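Local coordinates for lipolytic protein G-D-S-L family (Veillonella parvula DSM 2008, PDB 4RW0) that probably hydrolyses ester bonds, as a GDSL-family lipase or acylhydrolase of the SGNH hydrolase clan, at residues V105-M117 with I140-D153. Residues are numbered along the deposited sequence; the frame is centred on the assembly and turned at random.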
loop_
_atom_site.group_PDB
_atom_site.type_symbol
_atom_site.label_atom_id
_atom_site.label_comp_id
_atom_site.label_asym_id
_atom_site.label_seq_id
_atom_site.Cartn_x
_atom_site.Cartn_y
_atom_site.Cartn_z
ATOM N N VAL A 105 9.229 5.951 -6.059
ATOM C CA VAL A 105 8.093 5.621 -5.269
ATOM C C VAL A 105 7.099 4.801 -6.100
ATOM O O VAL A 105 6.954 5.002 -7.302
ATOM C CB VAL A 105 7.402 6.885 -4.784
ATOM C CG1 VAL A 105 6.071 6.613 -4.166
ATOM C CG2 VAL A 105 8.271 7.611 -3.747
ATOM N N ILE A 106 6.465 3.869 -5.427
ATOM C CA ILE A 106 5.299 3.117 -5.953
ATOM C C ILE A 106 4.181 3.285 -4.986
ATOM O O ILE A 106 4.348 3.070 -3.783
ATOM C CB ILE A 106 5.642 1.633 -6.127
ATOM C CG1 ILE A 106 6.826 1.474 -7.048
ATOM C CG2 ILE A 106 4.414 0.899 -6.644
ATOM C CD1 ILE A 106 7.497 0.126 -6.962
ATOM N N ILE A 107 3.023 3.685 -5.498
ATOM C CA ILE A 107 1.881 3.953 -4.695
ATOM C C ILE A 107 0.861 2.801 -4.730
ATOM O O ILE A 107 0.546 2.310 -5.813
ATOM C CB ILE A 107 1.152 5.236 -5.221
ATOM C CG1 ILE A 107 2.058 6.447 -5.112
ATOM C CG2 ILE A 107 -0.082 5.536 -4.413
ATOM C CD1 ILE A 107 1.501 7.670 -5.811
ATOM N N GLY A 108 0.364 2.383 -3.564
ATOM C CA GLY A 108 -0.697 1.384 -3.502
ATOM C C GLY A 108 -1.990 2.056 -3.193
ATOM O O GLY A 108 -2.026 2.980 -2.387
ATOM N N LEU A 109 -3.063 1.669 -3.872
ATOM C CA LEU A 109 -4.389 2.215 -3.582
ATOM C C LEU A 109 -5.032 1.268 -2.606
ATOM O O LEU A 109 -5.292 0.123 -2.949
ATOM C CB LEU A 109 -5.228 2.317 -4.853
ATOM C CG LEU A 109 -4.540 3.031 -5.998
ATOM C CD1 LEU A 109 -5.409 3.054 -7.266
ATOM C CD2 LEU A 109 -4.162 4.449 -5.606
ATOM N N GLU A 110 -5.369 1.765 -1.425
ATOM C CA GLU A 110 -5.853 0.930 -0.393
ATOM C C GLU A 110 -7.275 0.393 -0.729
ATOM O O GLU A 110 -8.018 0.996 -1.480
ATOM C CB GLU A 110 -5.814 1.632 0.958
ATOM C CG GLU A 110 -5.565 0.619 2.101
ATOM C CD GLU A 110 -4.865 1.198 3.363
ATOM O OE1 GLU A 110 -4.900 2.435 3.557
ATOM O OE2 GLU A 110 -4.300 0.382 4.150
ATOM N N THR A 111 -7.581 -0.724 -0.136
ATOM C CA THR A 111 -8.761 -1.506 -0.386
ATOM C C THR A 111 -9.975 -0.985 0.331
ATOM O O THR A 111 -9.924 -0.095 1.169
ATOM C CB THR A 111 -8.449 -2.969 0.014
ATOM O OG1 THR A 111 -7.801 -2.995 1.291
ATOM C CG2 THR A 111 -7.504 -3.587 -0.983
ATOM N N GLN A 112 -11.126 -1.529 -0.021
ATOM C CA GLN A 112 -12.388 -0.976 0.437
ATOM C C GLN A 112 -12.680 -1.126 1.908
ATOM O O GLN A 112 -12.212 -2.043 2.569
ATOM C CB GLN A 112 -13.535 -1.599 -0.383
ATOM C CG GLN A 112 -13.902 -3.013 0.064
ATOM C CD GLN A 112 -14.486 -3.833 -1.098
ATOM O OE1 GLN A 112 -13.854 -4.002 -2.142
ATOM N NE2 GLN A 112 -15.668 -4.384 -0.891
ATOM N N ILE A 113 -13.500 -0.225 2.412
ATOM C CA ILE A 113 -14.040 -0.324 3.756
ATOM C C ILE A 113 -15.395 -1.059 3.602
ATOM O O ILE A 113 -16.441 -0.444 3.287
ATOM C CB ILE A 113 -14.135 1.073 4.431
ATOM C CG1 ILE A 113 -12.696 1.636 4.579
ATOM C CG2 ILE A 113 -14.788 0.928 5.815
ATOM C CD1 ILE A 113 -12.587 2.858 5.400
ATOM N N ASP A 114 -15.332 -2.377 3.800
ATOM C CA ASP A 114 -16.419 -3.310 3.466
ATOM C C ASP A 114 -17.593 -3.219 4.422
ATOM O O ASP A 114 -18.654 -3.688 4.136
ATOM C CB ASP A 114 -15.914 -4.776 3.451
ATOM C CG ASP A 114 -16.824 -5.710 2.609
ATOM O OD1 ASP A 114 -17.229 -5.266 1.501
ATOM O OD2 ASP A 114 -17.116 -6.874 3.035
ATOM N N SER A 115 -17.401 -2.642 5.583
ATOM C CA SER A 115 -18.489 -2.426 6.509
ATOM C C SER A 115 -19.347 -1.204 6.195
ATOM O O SER A 115 -20.296 -0.991 6.906
ATOM C CB SER A 115 -17.900 -2.155 7.914
ATOM O OG SER A 115 -16.968 -1.089 7.775
ATOM N N ASP A 116 -18.947 -0.344 5.260
ATOM C CA ASP A 116 -19.659 0.918 5.017
ATOM C C ASP A 116 -19.481 1.369 3.566
ATOM O O ASP A 116 -18.870 2.413 3.265
ATOM C CB ASP A 116 -19.149 1.996 6.007
ATOM C CG ASP A 116 -20.081 3.215 6.095
ATOM O OD1 ASP A 116 -21.251 3.129 5.686
ATOM O OD2 ASP A 116 -19.619 4.262 6.552
HETATM N N MSE A 117 -19.986 0.550 2.652
HETATM C CA MSE A 117 -19.755 0.780 1.255
HETATM C C MSE A 117 -20.447 2.053 0.747
HETATM O O MSE A 117 -20.068 2.559 -0.310
HETATM C CB MSE A 117 -20.113 -0.476 0.458
HETATM C CG MSE A 117 -19.161 -1.674 0.777
HETATM SE SE MSE A 117 -17.296 -1.204 0.274
HETATM C CE MSE A 117 -17.330 -1.480 -1.650
ATOM N N ILE A 140 4.441 8.201 -11.745
ATOM C CA ILE A 140 4.690 7.269 -10.628
ATOM C C ILE A 140 3.853 6.037 -10.849
ATOM O O ILE A 140 2.682 6.152 -11.105
ATOM C CB ILE A 140 4.253 7.915 -9.313
ATOM C CG1 ILE A 140 5.167 9.103 -9.011
ATOM C CG2 ILE A 140 4.252 6.923 -8.154
ATOM C CD1 ILE A 140 4.558 10.020 -7.986
ATOM N N LYS A 141 4.438 4.870 -10.685
ATOM C CA LYS A 141 3.660 3.632 -10.772
ATOM C C LYS A 141 2.666 3.432 -9.654
ATOM O O LYS A 141 2.936 3.791 -8.535
ATOM C CB LYS A 141 4.595 2.464 -10.868
ATOM C CG LYS A 141 4.912 2.174 -12.316
ATOM C CD LYS A 141 5.944 1.101 -12.398
ATOM C CE LYS A 141 7.320 1.701 -12.238
ATOM N NZ LYS A 141 7.865 2.057 -13.575
ATOM N N VAL A 142 1.484 2.924 -10.007
ATOM C CA VAL A 142 0.386 2.674 -9.115
ATOM C C VAL A 142 0.015 1.166 -9.088
ATOM O O VAL A 142 -0.046 0.505 -10.118
ATOM C CB VAL A 142 -0.851 3.477 -9.525
ATOM C CG1 VAL A 142 -2.071 3.046 -8.747
ATOM C CG2 VAL A 142 -0.610 4.941 -9.297
ATOM N N ILE A 143 -0.228 0.639 -7.895
ATOM C CA ILE A 143 -0.834 -0.678 -7.738
ATOM C C ILE A 143 -2.262 -0.564 -7.205
ATOM O O ILE A 143 -2.489 -0.195 -6.042
ATOM C CB ILE A 143 0.015 -1.619 -6.821
ATOM C CG1 ILE A 143 1.479 -1.669 -7.254
ATOM C CG2 ILE A 143 -0.642 -3.022 -6.759
ATOM C CD1 ILE A 143 2.411 -2.364 -6.248
ATOM N N ASP A 144 -3.242 -0.891 -8.049
ATOM C CA ASP A 144 -4.670 -0.685 -7.725
ATOM C C ASP A 144 -5.212 -1.886 -7.004
ATOM O O ASP A 144 -5.959 -2.708 -7.599
ATOM C CB ASP A 144 -5.513 -0.407 -8.999
ATOM C CG ASP A 144 -6.977 -0.064 -8.690
ATOM O OD1 ASP A 144 -7.425 0.050 -7.525
ATOM O OD2 ASP A 144 -7.746 0.092 -9.649
ATOM N N PHE A 145 -4.881 -2.015 -5.710
ATOM C CA PHE A 145 -5.416 -3.122 -4.940
ATOM C C PHE A 145 -6.911 -3.034 -4.765
ATOM O O PHE A 145 -7.609 -4.059 -4.620
ATOM C CB PHE A 145 -4.761 -3.177 -3.576
ATOM C CG PHE A 145 -3.273 -3.457 -3.590
ATOM C CD1 PHE A 145 -2.769 -4.721 -3.933
ATOM C CD2 PHE A 145 -2.362 -2.478 -3.176
ATOM C CE1 PHE A 145 -1.425 -4.993 -3.867
ATOM C CE2 PHE A 145 -1.012 -2.753 -3.113
ATOM C CZ PHE A 145 -0.529 -4.020 -3.464
ATOM N N TYR A 146 -7.418 -1.800 -4.701
ATOM C CA TYR A 146 -8.811 -1.575 -4.421
ATOM C C TYR A 146 -9.680 -2.375 -5.436
ATOM O O TYR A 146 -10.590 -3.110 -5.034
ATOM C CB TYR A 146 -9.202 -0.068 -4.558
ATOM C CG TYR A 146 -10.677 0.187 -4.280
ATOM C CD1 TYR A 146 -11.650 0.008 -5.257
ATOM C CD2 TYR A 146 -11.099 0.578 -3.036
ATOM C CE1 TYR A 146 -13.002 0.177 -4.981
ATOM C CE2 TYR A 146 -12.422 0.735 -2.757
ATOM C CZ TYR A 146 -13.380 0.554 -3.743
ATOM O OH TYR A 146 -14.708 0.730 -3.347
ATOM N N THR A 147 -9.349 -2.239 -6.706
ATOM C CA THR A 147 -10.140 -2.849 -7.777
ATOM C C THR A 147 -10.057 -4.372 -7.753
ATOM O O THR A 147 -11.053 -5.084 -7.903
ATOM C CB THR A 147 -9.726 -2.296 -9.122
ATOM O OG1 THR A 147 -9.951 -0.897 -9.111
ATOM C CG2 THR A 147 -10.624 -2.877 -10.260
ATOM N N THR A 148 -8.872 -4.879 -7.475
ATOM C CA THR A 148 -8.662 -6.303 -7.345
ATOM C C THR A 148 -9.560 -6.983 -6.360
ATOM O O THR A 148 -10.202 -7.979 -6.680
ATOM C CB THR A 148 -7.155 -6.568 -6.984
ATOM O OG1 THR A 148 -6.329 -6.014 -7.984
ATOM C CG2 THR A 148 -6.892 -8.000 -6.920
ATOM N N LEU A 149 -9.646 -6.484 -5.148
ATOM C CA LEU A 149 -10.499 -7.088 -4.183
ATOM C C LEU A 149 -11.987 -6.735 -4.354
ATOM O O LEU A 149 -12.857 -7.552 -3.977
ATOM C CB LEU A 149 -10.053 -6.751 -2.775
ATOM C CG LEU A 149 -8.640 -7.363 -2.441
ATOM C CD1 LEU A 149 -8.439 -7.479 -0.950
ATOM C CD2 LEU A 149 -8.414 -8.773 -3.010
ATOM N N PHE A 150 -12.274 -5.522 -4.850
ATOM C CA PHE A 150 -13.674 -5.128 -5.050
ATOM C C PHE A 150 -14.346 -6.084 -6.038
ATOM O O PHE A 150 -15.414 -6.604 -5.775
ATOM C CB PHE A 150 -13.766 -3.683 -5.592
ATOM C CG PHE A 150 -15.200 -3.258 -5.870
ATOM C CD1 PHE A 150 -16.036 -2.901 -4.846
ATOM C CD2 PHE A 150 -15.723 -3.298 -7.169
ATOM C CE1 PHE A 150 -17.375 -2.541 -5.106
ATOM C CE2 PHE A 150 -17.068 -2.971 -7.435
ATOM C CZ PHE A 150 -17.872 -2.567 -6.407
ATOM N N GLU A 151 -13.683 -6.319 -7.141
ATOM C CA GLU A 151 -14.209 -7.238 -8.201
ATOM C C GLU A 151 -14.325 -8.668 -7.739
ATOM O O GLU A 151 -15.330 -9.355 -7.988
ATOM C CB GLU A 151 -13.356 -7.140 -9.449
ATOM C CG GLU A 151 -13.555 -5.786 -10.113
ATOM C CD GLU A 151 -12.760 -5.574 -11.386
ATOM O OE1 GLU A 151 -11.886 -6.396 -11.748
ATOM O OE2 GLU A 151 -13.002 -4.529 -12.034
ATOM N N ALA A 152 -13.342 -9.117 -6.978
ATOM C CA ALA A 152 -13.362 -10.471 -6.504
ATOM C C ALA A 152 -14.465 -10.652 -5.519
ATOM O O ALA A 152 -15.240 -11.673 -5.534
ATOM C CB ALA A 152 -12.013 -10.802 -5.843
ATOM N N ASP A 153 -14.574 -9.718 -4.576
ATOM C CA ASP A 153 -15.632 -9.847 -3.558
ATOM C C ASP A 153 -17.059 -9.736 -4.205
ATOM O O ASP A 153 -18.014 -10.440 -3.802
ATOM C CB ASP A 153 -15.461 -8.788 -2.488
ATOM C CG ASP A 153 -16.562 -8.762 -1.523
ATOM O OD1 ASP A 153 -16.534 -9.563 -0.520
ATOM O OD2 ASP A 153 -17.404 -7.835 -1.742
HETATM O O HOH W 1 7.275 4.615 -9.913
HETATM O O HOH W 2 -11.322 -3.409 -2.151
HETATM O O HOH W 3 -17.146 -5.915 -3.331
HETATM O O HOH W 4 -18.046 -8.984 1.686
HETATM O O HOH W 5 -19.009 -6.221 -0.206
#
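Three nearly straight backbone hydrogen bonds join the parallel strands 105-108 and 141-143: Ile-107 N to Lys-141 O (3.0 Å), Ile-143 N to Ile-107 O (2.8 Å) and Leu-109 N to Ile-143 O (2.9 Å). Before them a water bridges Val-105 O and Lys-141 N. Beyond them strand 141-143 gives way to helix 145-154, N-capped by Asp-144, while residues 109-117 run on as loop.

Farther along, one water is gripped by Gln-112 N, Gln-112 OE1 and Tyr-146 O; a second links Gln-112 NE2 to Phe-150 O and Asp-153 OD2. Gln-112 NE2 also bonds Asp-114 OD1 (3.0 Å) from above the carboxylate plane. Two waters bridge the carboxylates of Asp-114 and Asp-153, like charges 4.1 Å apart (OD1 to OD2). Gln-112 OE1 lies 3.1 Å from Phe-150 CA and meets the Phe-150 ring edge near its plane. The selenomethionine Met-117 folds its chain (chi2 -62°, chi3 -79°), which brings CE to that ring's edge, in plane, 3.6 Å from Phe-150 CE1. The Leu-109 side chain lies roughly perpendicular to that of Val-142, CD1 3.7 Å from Val-142 CG1, while Ile-106 CG2 meets Ile-143 CD1 on the other sheet face.

The strands close a beta-alpha-beta unit at one edge of the five-stranded parallel sheet. Crossover helix 120-138 packs on Leu-109 and Val-142, and its Asp-121 bonds Tyr-146 OH; helix 168-182 packs on Ile-106 and Ile-143, and strand 69-73 pairs with the far side of strand 104-108.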